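Local coordinates for tubulin-like protein CetZ (Methanosaeta thermophila, PDB 3ZID) that binds GTP and probably hydrolyses it, as a tubulin/FtsZ-like cytoskeletal protein thought to control archaeal cell shape, at residues A141-R146 / L173-Y178. Residues are numbered along the deposited sequence; the frame is centred on the assembly and turned at random.
Sequences AVLPFR and LVDNQY. With GDP (guanosine-5'-diphosphate), chain C.
Gln177 folds back from the first turn of helix 176-179 onto the loop that leaves strand 136-143, and its OE1 accepts a short hydrogen bond from Arg146 N at 2.5 Å. Its CG starts anti to the backbone N (chi1 -174°) and the chain bends at chi2 (55°), which swings the amide to this backbone N-H; a long, flexible amide side chain suits the task. The same OE1 lies near the plane of the Phe145 ring, at its edge, and Gln177 CG rests over one face of the poorly ordered Arg146 guanidinium. With an alanine here, Arg146 N would probably lose its side-chain acceptor, and the loop would be less firmly tied to the helix. Asn176 works on the nucleotide side. With its CB over the Phe145 ring, 4.0 Å from the centroid, and its OD1 3.3 Å from Val142 CG1, the amide faces the guanine of GDP. Asparagine suits the place by offering acceptor and donor together: OD1 accepts from N2 at 2.9 Å and ND2 donates to N3 at 3.1 Å. Leu143 N donates almost straight to Val174 O, and its O receives Asn176 N from above the carbonyl plane. Leu143 and Val142 are buried apolar residues on opposite faces of the sheet, packed against helices 150-165 and 10-30 respectively. Val174 N to Ala141 O continues the parallel ladder of this beta-alpha-beta unit. Asp175 suits the N-cap because its short carboxylate can take a helix-start N-H: Gln177 N meets OD1 from above the carboxylate plane. The contact lies at the C-terminal ends of parallel strands, where Rossmann-like folds bind nucleotides. OD1 accepting from the 2-amino group, which adenine lacks, is consistent with selection for guanine; ND2 to N3 only adds hold.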
loop_
_atom_site.group_PDB
_atom_site.type_symbol
_atom_site.label_atom_id
_atom_site.label_comp_id
_atom_site.label_asym_id
_atom_site.label_seq_id
_atom_site.Cartn_x
_atom_site.Cartn_y
_atom_site.Cartn_z
ATOM N N ALA A 141 1.486 -0.867 -0.074
ATOM C CA ALA A 141 1.957 -0.911 1.318
ATOM C C ALA A 141 1.194 0.047 2.236
ATOM O O ALA A 141 1.312 1.272 2.095
ATOM C CB ALA A 141 3.420 -0.599 1.362
ATOM N N VAL A 142 0.426 -0.502 3.178
ATOM C CA VAL A 142 -0.372 0.333 4.076
ATOM C C VAL A 142 0.378 0.678 5.376
ATOM O O VAL A 142 0.771 -0.218 6.122
ATOM C CB VAL A 142 -1.702 -0.342 4.416
ATOM C CG1 VAL A 142 -2.479 0.503 5.393
ATOM C CG2 VAL A 142 -2.515 -0.618 3.118
ATOM N N LEU A 143 0.585 1.972 5.620
ATOM C CA LEU A 143 1.357 2.457 6.779
ATOM C C LEU A 143 0.499 2.594 8.015
ATOM O O LEU A 143 -0.698 2.861 7.894
ATOM C CB LEU A 143 1.973 3.826 6.470
ATOM C CG LEU A 143 2.705 3.899 5.140
ATOM C CD1 LEU A 143 3.201 5.303 4.889
ATOM C CD2 LEU A 143 3.846 2.896 5.122
ATOM N N PRO A 144 1.105 2.460 9.214
ATOM C CA PRO A 144 0.343 2.469 10.466
ATOM C C PRO A 144 -0.224 3.836 10.829
ATOM O O PRO A 144 0.201 4.844 10.279
ATOM C CB PRO A 144 1.382 2.033 11.519
ATOM C CG PRO A 144 2.683 2.468 10.955
ATOM C CD PRO A 144 2.549 2.282 9.457
ATOM N N PHE A 145 -1.221 3.852 11.710
ATOM C CA PHE A 145 -1.625 5.088 12.388
ATOM C C PHE A 145 -0.448 5.590 13.218
ATOM O O PHE A 145 0.299 4.792 13.749
ATOM C CB PHE A 145 -2.803 4.838 13.316
ATOM C CG PHE A 145 -4.046 4.423 12.619
ATOM C CD1 PHE A 145 -4.703 5.294 11.771
ATOM C CD2 PHE A 145 -4.579 3.153 12.833
ATOM C CE1 PHE A 145 -5.864 4.915 11.132
ATOM C CE2 PHE A 145 -5.742 2.765 12.211
ATOM C CZ PHE A 145 -6.392 3.652 11.350
ATOM N N ARG A 146 -0.268 6.905 13.286
ATOM C CA ARG A 146 0.842 7.535 14.017
ATOM C C ARG A 146 1.015 7.031 15.451
ATOM O O ARG A 146 2.128 6.710 15.885
ATOM C CB ARG A 146 0.638 9.054 14.009
ATOM C CG ARG A 146 1.658 9.895 14.775
ATOM C CD ARG A 146 1.310 11.358 14.528
ATOM N NE ARG A 146 1.703 11.731 13.168
ATOM C CZ ARG A 146 1.146 12.701 12.449
ATOM N NH1 ARG A 146 0.123 13.391 12.934
ATOM N NH2 ARG A 146 1.586 12.956 11.225
ATOM N N LEU A 173 2.190 3.675 -1.712
ATOM C CA LEU A 173 2.070 3.949 -0.284
ATOM C C LEU A 173 0.656 4.361 0.082
ATOM O O LEU A 173 0.091 5.237 -0.536
ATOM C CB LEU A 173 3.042 5.063 0.115
ATOM C CG LEU A 173 4.533 4.792 -0.098
ATOM C CD1 LEU A 173 5.337 6.040 0.246
ATOM C CD2 LEU A 173 4.994 3.586 0.742
ATOM N N VAL A 174 0.106 3.734 1.113
ATOM C CA VAL A 174 -1.198 4.097 1.652
ATOM C C VAL A 174 -0.976 4.494 3.120
ATOM O O VAL A 174 -0.570 3.671 3.949
ATOM C CB VAL A 174 -2.188 2.909 1.573
ATOM C CG1 VAL A 174 -3.599 3.321 2.033
ATOM C CG2 VAL A 174 -2.222 2.330 0.150
ATOM N N ASP A 175 -1.225 5.756 3.438
ATOM C CA ASP A 175 -0.954 6.258 4.785
ATOM C C ASP A 175 -2.217 6.279 5.641
ATOM O O ASP A 175 -3.031 7.181 5.521
ATOM C CB ASP A 175 -0.345 7.653 4.717
ATOM C CG ASP A 175 0.098 8.173 6.092
ATOM O OD1 ASP A 175 0.017 7.420 7.092
ATOM O OD2 ASP A 175 0.574 9.326 6.160
ATOM N N ASN A 176 -2.371 5.287 6.517
ATOM C CA ASN A 176 -3.558 5.220 7.370
ATOM C C ASN A 176 -3.752 6.506 8.174
ATOM O O ASN A 176 -4.876 6.946 8.392
ATOM C CB ASN A 176 -3.490 4.027 8.336
ATOM C CG ASN A 176 -4.083 2.746 7.760
ATOM O OD1 ASN A 176 -4.579 2.715 6.628
ATOM N ND2 ASN A 176 -4.017 1.665 8.548
ATOM N N GLN A 177 -2.652 7.111 8.606
ATOM C CA GLN A 177 -2.736 8.287 9.461
ATOM C C GLN A 177 -3.347 9.459 8.735
ATOM O O GLN A 177 -4.303 10.066 9.209
ATOM C CB GLN A 177 -1.350 8.664 10.005
ATOM C CG GLN A 177 -1.370 9.795 11.036
ATOM C CD GLN A 177 -2.298 9.503 12.206
ATOM O OE1 GLN A 177 -2.222 8.433 12.818
ATOM N NE2 GLN A 177 -3.177 10.457 12.527
ATOM N N TYR A 178 -2.810 9.758 7.563
ATOM C CA TYR A 178 -3.308 10.874 6.787
ATOM C C TYR A 178 -4.764 10.631 6.387
ATOM O O TYR A 178 -5.566 11.565 6.338
ATOM C CB TYR A 178 -2.446 11.059 5.540
ATOM C CG TYR A 178 -2.865 12.258 4.724
ATOM C CD1 TYR A 178 -2.677 13.548 5.215
ATOM C CD2 TYR A 178 -3.505 12.106 3.492
ATOM C CE1 TYR A 178 -3.064 14.654 4.481
ATOM C CE2 TYR A 178 -3.912 13.213 2.755
ATOM C CZ TYR A 178 -3.684 14.481 3.255
ATOM O OH TYR A 178 -4.083 15.589 2.536
HETATM P PB GDP C . -1.433 -9.046 9.944
HETATM O O1B GDP C . -0.678 -8.836 8.643
HETATM O O2B GDP C . -2.735 -9.774 9.674
HETATM O O3B GDP C . -0.554 -9.858 10.879
HETATM O O3A GDP C . -1.689 -7.629 10.652
HETATM P PA GDP C . -2.603 -6.479 10.005
HETATM O O1A GDP C . -3.881 -6.334 10.756
HETATM O O2A GDP C . -2.823 -6.643 8.518
HETATM O "O5'" GDP C . -1.634 -5.237 10.225
HETATM C "C5'" GDP C . -1.994 -4.242 11.170
HETATM C "C4'" GDP C . -1.818 -2.886 10.502
HETATM O "O4'" GDP C . -2.757 -2.799 9.429
HETATM C "C3'" GDP C . -2.166 -1.804 11.487
HETATM O "O3'" GDP C . -1.443 -0.642 11.086
HETATM C "C2'" GDP C . -3.640 -1.617 11.254
HETATM O "O2'" GDP C . -4.015 -0.288 11.600
HETATM C "C1'" GDP C . -3.753 -1.825 9.757
HETATM N N9 GDP C . -5.018 -2.399 9.299
HETATM C C8 GDP C . -5.613 -3.526 9.738
HETATM N N7 GDP C . -6.740 -3.772 9.027
HETATM C C5 GDP C . -6.859 -2.781 8.120
HETATM C C6 GDP C . -7.796 -2.436 7.048
HETATM O O6 GDP C . -8.797 -3.135 6.844
HETATM N N1 GDP C . -7.550 -1.343 6.327
HETATM C C2 GDP C . -6.485 -0.560 6.543
HETATM N N2 GDP C . -6.327 0.532 5.766
HETATM N N3 GDP C . -5.564 -0.802 7.508
HETATM C C4 GDP C . -5.709 -1.890 8.296
#